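Local coordinates for ABC transporter sugar binding protein (Xanthomonas axonopodis pv. citri, PDB 3UOR) that probably binds maltose or related sugars in the periplasm and delivers them to an ABC transporter for import, at residues Asp211-Tyr215 with Arg416-Phe420; Val374-Ile380 with Ile412-Arg416. All blocks are in the same frame, centred on the assembly; numbering follows the deposited sequence.

How the contacts relate
Helix 414-422, near the end of the modelled chain, takes part in both contacts, and Arg416 belongs to each. In contact 1 the helix meets the beta hairpin turn of residues 211-215. In contact 2 its first turn and the end of helix 398-412 meet the start of helix 377-394. The two centres lie about 9 Å apart. Leu413 joins them: its CB is 3.5 Å from Asn214 O, and its CD1 is 3.7 Å from Asp213 O. Asp213 CB also packs on Val374 CG1, at 3.8 Å. Contact 1 is at the surface, about 25 Å from the centre of the chain, and contact 2 is deeper, at about 19 Å.

Contact 1: residues Asp211-Tyr215 with Arg416-Phe420; sequences DHDNY and RRWIF
The Phe420 ring carries Asn214 and the CB of His212 over one face. Phe420 CZ in turn sits over one face of the His212 imidazole, 3.5 Å from His212 ND1. The two ring planes are inclined at 31°, an oblique arrangement. Tyr215 has Arg417 CD over one face, 3.3 Å from Tyr215 CZ. The Tyr215 ring and the Arg417 guanidinium are turned only 19° from each other, but it is the methylene that covers the ring.

The edges of both guanidinium groups take backbone oxygens. Arg416 NH2 donates to His212 O at 2.8 Å in a nearly straight bond, and Arg416 NE adds a weak one to the same oxygen. Arg416 reaches it with a chain extended from CG to NE. Arg417 bends at its third torsion (chi3 58°), and its NH1 donates to Asn214 O at 2.9 Å. Its NH2 also binds Asp410 O.

The acceptors lie on a type I' beta turn, Asp211 to Asn214, which links strands 209-210 and 215-216. The turn runs into a classic beta bulge, in which Asn214 and Tyr215 both face Arg210. Asp213 is engaged by Arg207 in a salt bridge, while Arg416 and Arg417 grip the hairpin through main-chain carbonyls. Beside these polar links, Phe420 and the Arg417 methylenes add apolar cover, with Asn214 CB 3.9 Å from Arg417 CB.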
ATOM      1  N   ASP A 211     -14.794  11.554 -14.958  1.00 37.95           N
ATOM      2  CA  ASP A 211     -16.121  12.149 -14.883  1.00 42.29           C
ATOM      3  C   ASP A 211     -16.776  11.907 -13.525  1.00 44.86           C
ATOM      4  O   ASP A 211     -17.750  11.159 -13.407  1.00 43.48           O
ATOM      5  CB  ASP A 211     -17.003  11.649 -16.033  1.00 45.80           C
ATOM      6  CG  ASP A 211     -18.354  12.345 -16.072  1.00 66.87           C
ATOM      7  OD1 ASP A 211     -19.332  11.737 -16.558  1.00 75.32           O
ATOM      8  OD2 ASP A 211     -18.441  13.502 -15.609  1.00 75.03           O
ATOM      9  N   HIS A 212     -16.223  12.555 -12.510  1.00 45.67           N
ATOM     10  CA  HIS A 212     -16.709  12.462 -11.142  1.00 47.69           C
ATOM     11  C   HIS A 212     -16.551  11.049 -10.622  1.00 46.17           C
ATOM     12  O   HIS A 212     -17.292  10.610  -9.734  1.00 38.33           O
ATOM     13  CB  HIS A 212     -18.159  12.931 -11.031  1.00 46.27           C
ATOM     14  CG  HIS A 212     -18.342  14.379 -11.346  1.00 53.29           C
ATOM     15  ND1 HIS A 212     -18.823  14.821 -12.560  1.00 56.10           N
ATOM     16  CD2 HIS A 212     -18.080  15.489 -10.616  1.00 55.33           C
ATOM     17  CE1 HIS A 212     -18.871  16.142 -12.555  1.00 59.03           C
ATOM     18  NE2 HIS A 212     -18.429  16.571 -11.386  1.00 59.02           N
ATOM     19  N   ASP A 213     -15.546  10.368 -11.162  1.00 39.42           N
ATOM     20  CA  ASP A 213     -15.245   8.993 -10.786  1.00 37.81           C
ATOM     21  C   ASP A 213     -16.461   8.099 -11.003  1.00 36.62           C
ATOM     22  O   ASP A 213     -16.639   7.115 -10.306  1.00 41.26           O
ATOM     23  CB  ASP A 213     -14.759   8.920  -9.348  1.00 33.12           C
ATOM     24  CG  ASP A 213     -13.355   9.489  -9.182  1.00 41.53           C
ATOM     25  OD1 ASP A 213     -12.693   9.799 -10.199  1.00 34.94           O
ATOM     26  OD2 ASP A 213     -12.906   9.618  -8.031  1.00 46.48           O
ATOM     27  N   ASN A 214     -17.278   8.465 -11.989  1.00 33.66           N
ATOM     28  CA  ASN A 214     -18.463   7.712 -12.354  1.00 39.46           C
ATOM     29  C   ASN A 214     -18.208   6.737 -13.493  1.00 39.47           C
ATOM     30  O   ASN A 214     -19.050   5.907 -13.771  1.00 35.98           O
ATOM     31  CB  ASN A 214     -19.616   8.652 -12.727  1.00 31.75           C
ATOM     32  CG  ASN A 214     -20.164   9.392 -11.529  1.00 40.69           C
ATOM     33  OD1 ASN A 214     -20.024   8.938 -10.395  1.00 42.82           O
ATOM     34  ND2 ASN A 214     -20.788  10.542 -11.771  1.00 35.92           N
ATOM     35  N   TYR A 215     -17.064   6.840 -14.160  1.00 38.50           N
ATOM     36  CA  TYR A 215     -16.762   5.919 -15.262  1.00 34.68           C
ATOM     37  C   TYR A 215     -15.343   5.436 -15.156  1.00 35.34           C
ATOM     38  O   TYR A 215     -14.483   6.132 -14.603  1.00 31.48           O
ATOM     39  CB  TYR A 215     -16.900   6.612 -16.607  1.00 40.82           C
ATOM     40  CG  TYR A 215     -18.310   6.967 -17.013  1.00 46.02           C
ATOM     41  CD1 TYR A 215     -19.105   6.052 -17.689  1.00 40.77           C
ATOM     42  CD2 TYR A 215     -18.837   8.226 -16.742  1.00 45.72           C
ATOM     43  CE1 TYR A 215     -20.391   6.372 -18.076  1.00 45.54           C
ATOM     44  CE2 TYR A 215     -20.123   8.553 -17.119  1.00 41.80           C
ATOM     45  CZ  TYR A 215     -20.892   7.626 -17.790  1.00 46.61           C
ATOM     46  OH  TYR A 215     -22.173   7.949 -18.172  1.00 53.39           O
ATOM     47  N   ARG A 416     -23.375   4.241  -8.156  1.00 29.05           N
ATOM     48  CA  ARG A 416     -22.751   5.540  -7.890  1.00 32.21           C
ATOM     49  C   ARG A 416     -23.152   6.559  -8.959  1.00 37.12           C
ATOM     50  O   ARG A 416     -23.631   7.636  -8.643  1.00 34.06           O
ATOM     51  CB  ARG A 416     -21.223   5.404  -7.857  1.00 32.01           C
ATOM     52  CG  ARG A 416     -20.483   6.754  -7.767  1.00 31.85           C
ATOM     53  CD  ARG A 416     -18.966   6.591  -7.906  1.00 35.47           C
ATOM     54  NE  ARG A 416     -18.329   7.901  -7.958  1.00 40.91           N
ATOM     55  CZ  ARG A 416     -18.022   8.616  -6.879  1.00 42.36           C
ATOM     56  NH1 ARG A 416     -18.272   8.135  -5.671  1.00 33.23           N
ATOM     57  NH2 ARG A 416     -17.459   9.805  -7.007  1.00 48.07           N
ATOM     58  N   ARG A 417     -22.947   6.220 -10.227  1.00 36.79           N
ATOM     59  CA  ARG A 417     -23.293   7.122 -11.331  1.00 35.43           C
ATOM     60  C   ARG A 417     -24.777   7.504 -11.328  1.00 41.94           C
ATOM     61  O   ARG A 417     -25.120   8.642 -11.618  1.00 36.69           O
ATOM     62  CB  ARG A 417     -22.912   6.482 -12.659  1.00 40.50           C
ATOM     63  CG  ARG A 417     -23.151   7.322 -13.896  1.00 36.64           C
ATOM     64  CD  ARG A 417     -22.522   6.640 -15.102  1.00 34.92           C
ATOM     65  NE  ARG A 417     -23.050   5.303 -15.296  1.00 33.21           N
ATOM     66  CZ  ARG A 417     -22.373   4.173 -15.129  1.00 39.06           C
ATOM     67  NH1 ARG A 417     -21.092   4.186 -14.778  1.00 33.50           N
ATOM     68  NH2 ARG A 417     -22.988   3.014 -15.342  1.00 35.97           N
ATOM     69  N   TRP A 418     -25.652   6.558 -10.989  1.00 38.55           N
ATOM     70  CA  TRP A 418     -27.095   6.795 -11.003  1.00 35.64           C
ATOM     71  C   TRP A 418     -27.510   7.754  -9.902  1.00 41.58           C
ATOM     72  O   TRP A 418     -28.302   8.672 -10.108  1.00 42.56           O
ATOM     73  CB  TRP A 418     -27.842   5.480 -10.809  1.00 34.36           C
ATOM     74  CG  TRP A 418     -29.303   5.638 -10.538  1.00 35.08           C
ATOM     75  CD1 TRP A 418     -29.928   5.656  -9.310  1.00 38.55           C
ATOM     76  CD2 TRP A 418     -30.336   5.798 -11.514  1.00 39.25           C
ATOM     77  NE1 TRP A 418     -31.295   5.804  -9.479  1.00 38.44           N
ATOM     78  CE2 TRP A 418     -31.564   5.898 -10.819  1.00 43.61           C
ATOM     79  CE3 TRP A 418     -30.345   5.868 -12.909  1.00 37.93           C
ATOM     80  CZ2 TRP A 418     -32.779   6.070 -11.478  1.00 44.66           C
ATOM     81  CZ3 TRP A 418     -31.546   6.038 -13.556  1.00 45.60           C
ATOM     82  CH2 TRP A 418     -32.749   6.131 -12.842  1.00 43.82           C
ATOM     83  N   ILE A 419     -27.005   7.505  -8.706  1.00 39.92           N
ATOM     84  CA  ILE A 419     -27.225   8.420  -7.609  1.00 38.08           C
ATOM     85  C   ILE A 419     -26.767   9.834  -7.993  1.00 40.78           C
ATOM     86  O   ILE A 419     -27.431  10.810  -7.675  1.00 42.95           O
ATOM     87  CB  ILE A 419     -26.496   7.952  -6.356  1.00 40.23           C
ATOM     88  CG1 ILE A 419     -27.189   6.709  -5.779  1.00 36.16           C
ATOM     89  CG2 ILE A 419     -26.434   9.090  -5.325  1.00 32.29           C
ATOM     90  CD1 ILE A 419     -26.371   6.013  -4.690  1.00 32.87           C
ATOM     91  N   PHE A 420     -25.638   9.938  -8.684  1.00 43.00           N
ATOM     92  CA  PHE A 420     -25.115  11.236  -9.117  1.00 44.61           C
ATOM     93  C   PHE A 420     -26.076  11.922 -10.087  1.00 48.60           C
ATOM     94  O   PHE A 420     -26.324  13.116  -9.987  1.00 47.16           O
ATOM     95  CB  PHE A 420     -23.753  11.061  -9.792  1.00 42.58           C
ATOM     96  CG  PHE A 420     -23.186  12.333 -10.363  1.00 44.17           C
ATOM     97  CD1 PHE A 420     -23.325  12.626 -11.714  1.00 47.75           C
ATOM     98  CD2 PHE A 420     -22.508  13.229  -9.555  1.00 53.08           C
ATOM     99  CE1 PHE A 420     -22.801  13.790 -12.253  1.00 48.44           C
ATOM    100  CE2 PHE A 420     -21.983  14.410 -10.085  1.00 51.50           C
ATOM    101  CZ  PHE A 420     -22.130  14.685 -11.439  1.00 47.52           C
TER

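Contact 2: residues Val374-Ile380 with Ile412-Arg416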
ATOM      1  N   VAL A 374     -13.340   5.861  -4.198  1.00 40.21           N
ATOM      2  CA  VAL A 374     -14.684   5.311  -4.314  1.00 34.30           C
ATOM      3  C   VAL A 374     -14.797   3.997  -3.568  1.00 34.87           C
ATOM      4  O   VAL A 374     -13.882   3.175  -3.522  1.00 36.50           O
ATOM      5  CB  VAL A 374     -15.088   5.107  -5.770  1.00 35.36           C
ATOM      6  CG1 VAL A 374     -15.072   6.446  -6.494  1.00 36.68           C
ATOM      7  CG2 VAL A 374     -14.146   4.106  -6.460  1.00 30.73           C
ATOM      8  N   LEU A 375     -15.945   3.833  -2.947  1.00 38.24           N
ATOM      9  CA  LEU A 375     -16.320   2.633  -2.231  1.00 37.52           C
ATOM     10  C   LEU A 375     -16.061   1.358  -3.072  1.00 39.95           C
ATOM     11  O   LEU A 375     -15.617   0.334  -2.551  1.00 37.56           O
ATOM     12  CB  LEU A 375     -17.797   2.803  -1.890  1.00 37.58           C
ATOM     13  CG  LEU A 375     -18.620   1.782  -1.185  1.00 56.11           C
ATOM     14  CD1 LEU A 375     -19.780   2.537  -0.570  1.00 60.79           C
ATOM     15  CD2 LEU A 375     -19.073   0.769  -2.209  1.00 59.86           C
ATOM     16  N   GLU A 376     -16.281   1.433  -4.379  1.00 30.81           N
ATOM     17  CA  GLU A 376     -16.121   0.243  -5.222  1.00 41.25           C
ATOM     18  C   GLU A 376     -14.703  -0.006  -5.756  1.00 41.22           C
ATOM     19  O   GLU A 376     -14.485  -0.881  -6.612  1.00 34.24           O
ATOM     20  CB  GLU A 376     -17.181   0.200  -6.330  1.00 39.78           C
ATOM     21  CG  GLU A 376     -17.547   1.525  -6.948  1.00 47.18           C
ATOM     22  CD  GLU A 376     -18.455   2.415  -6.078  1.00 43.24           C
ATOM     23  OE1 GLU A 376     -19.671   2.157  -5.933  1.00 37.59           O
ATOM     24  OE2 GLU A 376     -17.945   3.423  -5.573  1.00 44.30           O
ATOM     25  N   TRP A 377     -13.734   0.732  -5.219  1.00 30.37           N
ATOM     26  CA  TRP A 377     -12.346   0.600  -5.672  1.00 30.47           C
ATOM     27  C   TRP A 377     -11.788  -0.833  -5.591  1.00 34.77           C
ATOM     28  O   TRP A 377     -11.136  -1.292  -6.512  1.00 31.76           O
ATOM     29  CB  TRP A 377     -11.390   1.583  -4.959  1.00 27.67           C
ATOM     30  CG  TRP A 377     -10.033   1.456  -5.538  1.00 25.48           C
ATOM     31  CD1 TRP A 377      -8.930   0.893  -4.951  1.00 23.41           C
ATOM     32  CD2 TRP A 377      -9.648   1.804  -6.872  1.00 24.02           C
ATOM     33  NE1 TRP A 377      -7.873   0.921  -5.832  1.00 23.34           N
ATOM     34  CE2 TRP A 377      -8.299   1.460  -7.022  1.00 23.55           C
ATOM     35  CE3 TRP A 377     -10.313   2.405  -7.945  1.00 24.50           C
ATOM     36  CZ2 TRP A 377      -7.599   1.696  -8.204  1.00 28.32           C
ATOM     37  CZ3 TRP A 377      -9.634   2.633  -9.100  1.00 25.87           C
ATOM     38  CH2 TRP A 377      -8.283   2.283  -9.232  1.00 33.22           C
ATOM     39  N   GLU A 378     -12.029  -1.544  -4.505  1.00 31.81           N
ATOM     40  CA  GLU A 378     -11.490  -2.897  -4.416  1.00 40.01           C
ATOM     41  C   GLU A 378     -12.035  -3.820  -5.505  1.00 37.75           C
ATOM     42  O   GLU A 378     -11.280  -4.585  -6.087  1.00 41.37           O
ATOM     43  CB  GLU A 378     -11.731  -3.510  -3.041  1.00 46.69           C
ATOM     44  CG  GLU A 378     -10.700  -3.059  -2.016  1.00 71.73           C
ATOM     45  CD  GLU A 378     -10.732  -3.895  -0.741  1.00 89.51           C
ATOM     46  OE1 GLU A 378     -11.751  -3.854  -0.014  1.00 85.03           O
ATOM     47  OE2 GLU A 378      -9.730  -4.594  -0.469  1.00 99.45           O
ATOM     48  N   ARG A 379     -13.334  -3.746  -5.785  1.00 29.55           N
ATOM     49  CA  ARG A 379     -13.914  -4.510  -6.887  1.00 33.76           C
ATOM     50  C   ARG A 379     -13.230  -4.131  -8.203  1.00 33.37           C
ATOM     51  O   ARG A 379     -12.862  -4.978  -9.002  1.00 37.70           O
ATOM     52  CB  ARG A 379     -15.414  -4.238  -7.000  1.00 33.28           C
ATOM     53  CG  ARG A 379     -16.246  -4.853  -5.876  1.00 49.58           C
ATOM     54  CD  ARG A 379     -17.635  -4.211  -5.781  1.00 55.83           C
ATOM     55  NE  ARG A 379     -18.552  -4.698  -6.812  1.00 66.75           N
ATOM     56  CZ  ARG A 379     -19.664  -4.062  -7.180  1.00 69.75           C
ATOM     57  NH1 ARG A 379     -19.976  -2.902  -6.601  1.00 63.92           N
ATOM     58  NH2 ARG A 379     -20.457  -4.577  -8.128  1.00 68.23           N
ATOM     59  N   ILE A 380     -13.045  -2.841  -8.413  1.00 30.35           N
ATOM     60  CA  ILE A 380     -12.424  -2.370  -9.633  1.00 31.71           C
ATOM     61  C   ILE A 380     -11.032  -2.970  -9.871  1.00 32.01           C
ATOM     62  O   ILE A 380     -10.754  -3.464 -10.968  1.00 34.30           O
ATOM     63  CB  ILE A 380     -12.421  -0.831  -9.673  1.00 28.17           C
ATOM     64  CG1 ILE A 380     -13.861  -0.348  -9.866  1.00 29.88           C
ATOM     65  CG2 ILE A 380     -11.504  -0.321 -10.777  1.00 27.13           C
ATOM     66  CD1 ILE A 380     -14.081   1.134  -9.541  1.00 24.85           C
ATOM     67  N   ILE A 412     -19.823  -1.763 -12.510  1.00 28.81           N
ATOM     68  CA  ILE A 412     -19.555  -1.636 -11.071  1.00 31.70           C
ATOM     69  C   ILE A 412     -19.968  -0.250 -10.538  1.00 27.51           C
ATOM     70  O   ILE A 412     -20.560  -0.125  -9.455  1.00 30.17           O
ATOM     71  CB  ILE A 412     -18.073  -1.943 -10.765  1.00 36.39           C
ATOM     72  CG1 ILE A 412     -17.799  -3.435 -10.992  1.00 37.62           C
ATOM     73  CG2 ILE A 412     -17.727  -1.529  -9.351  1.00 26.38           C
ATOM     74  CD1 ILE A 412     -16.356  -3.790 -11.095  1.00 37.91           C
ATOM     75  N   LEU A 413     -19.713   0.786 -11.329  1.00 27.10           N
ATOM     76  CA  LEU A 413     -19.984   2.160 -10.897  1.00 31.62           C
ATOM     77  C   LEU A 413     -21.412   2.602 -11.183  1.00 36.53           C
ATOM     78  O   LEU A 413     -21.750   3.764 -10.973  1.00 32.64           O
ATOM     79  CB  LEU A 413     -19.002   3.130 -11.573  1.00 28.88           C
ATOM     80  CG  LEU A 413     -17.525   2.973 -11.165  1.00 36.15           C
ATOM     81  CD1 LEU A 413     -16.600   3.799 -12.053  1.00 31.72           C
ATOM     82  CD2 LEU A 413     -17.349   3.359  -9.709  1.00 29.19           C
ATOM     83  N   ALA A 414     -22.256   1.689 -11.660  1.00 28.12           N
ATOM     84  CA  ALA A 414     -23.586   2.085 -12.099  1.00 25.86           C
ATOM     85  C   ALA A 414     -24.412   2.719 -10.999  1.00 30.35           C
ATOM     86  O   ALA A 414     -25.134   3.670 -11.255  1.00 28.43           O
ATOM     87  CB  ALA A 414     -24.355   0.886 -12.697  1.00 26.13           C
ATOM     88  N   LYS A 415     -24.372   2.167  -9.788  1.00 31.85           N
ATOM     89  CA  LYS A 415     -25.195   2.727  -8.710  1.00 32.89           C
ATOM     90  C   LYS A 415     -24.687   4.129  -8.333  1.00 35.66           C
ATOM     91  O   LYS A 415     -25.459   5.084  -8.222  1.00 32.68           O
ATOM     92  CB  LYS A 415     -25.166   1.822  -7.492  1.00 32.76           C
ATOM     93  CG  LYS A 415     -25.970   2.346  -6.323  1.00 34.80           C
ATOM     94  CD  LYS A 415     -25.864   1.364  -5.166  1.00 47.88           C
ATOM     95  CE  LYS A 415     -26.714   1.790  -3.988  1.00 71.05           C
ATOM     96  NZ  LYS A 415     -26.760   0.727  -2.930  1.00 83.92           N
ATOM     97  N   ARG A 416     -23.375   4.241  -8.156  1.00 29.05           N
ATOM     98  CA  ARG A 416     -22.751   5.540  -7.890  1.00 32.21           C
ATOM     99  C   ARG A 416     -23.152   6.559  -8.959  1.00 37.12           C
ATOM    100  O   ARG A 416     -23.631   7.636  -8.643  1.00 34.06           O
ATOM    101  CB  ARG A 416     -21.223   5.404  -7.857  1.00 32.01           C
ATOM    102  CG  ARG A 416     -20.483   6.754  -7.767  1.00 31.85           C
ATOM    103  CD  ARG A 416     -18.966   6.591  -7.906  1.00 35.47           C
ATOM    104  NE  ARG A 416     -18.329   7.901  -7.958  1.00 40.91           N
ATOM    105  CZ  ARG A 416     -18.022   8.616  -6.879  1.00 42.36           C
ATOM    106  NH1 ARG A 416     -18.272   8.135  -5.671  1.00 33.23           N
ATOM    107  NH2 ARG A 416     -17.459   9.805  -7.007  1.00 48.07           N
TER
HETATM  108  O   HOH W   1     -21.790   1.902  -7.907  1.00 29.82           O
HETATM  109  O   HOH W   2     -19.095   5.386  -4.696  1.00 39.70           O
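Glu376 and Ile412 run past each other in opposite directions, with Glu376 CB 3.5 Å from Ile412 CG2. The Glu376 chain bends at its second torsion (chi2 -76°). Its CG packs closely on Leu413 CD2, at 3.3 Å, and its carboxylate turns toward Arg416. Arg379 also runs opposite to Ile412 and lays its guanidinium flat over Ile412 CG2, which is centred on one face. Ile380 crosses Leu413 at about a right angle, and its CD1 meets Leu413 CD2 at 4.0 Å.

Glu376 is the N-cap residue of helix 377-394 and lies in a type I turn from Val374 to Trp377. Leu413 holds the N-cap position of helix 414-422. The contact joins the start of helix 377-394 to the junction of helices 398-412 and 414-422. Val374 and Leu413 also touch Leu209 of strand 209-210.

Val374 crosses the Arg416 side chain and puts its CG1 over the centre of the guanidinium, 3.7 Å from Arg416 CZ. Arg416 NH2 is held by His212 O, and a water at the guanidinium edge accepts from Arg416 NH1 at 3.0 Å. A second water donates to Glu376 OE1 and to Ile412 O, and accepts from Arg416 N at 2.8 Å.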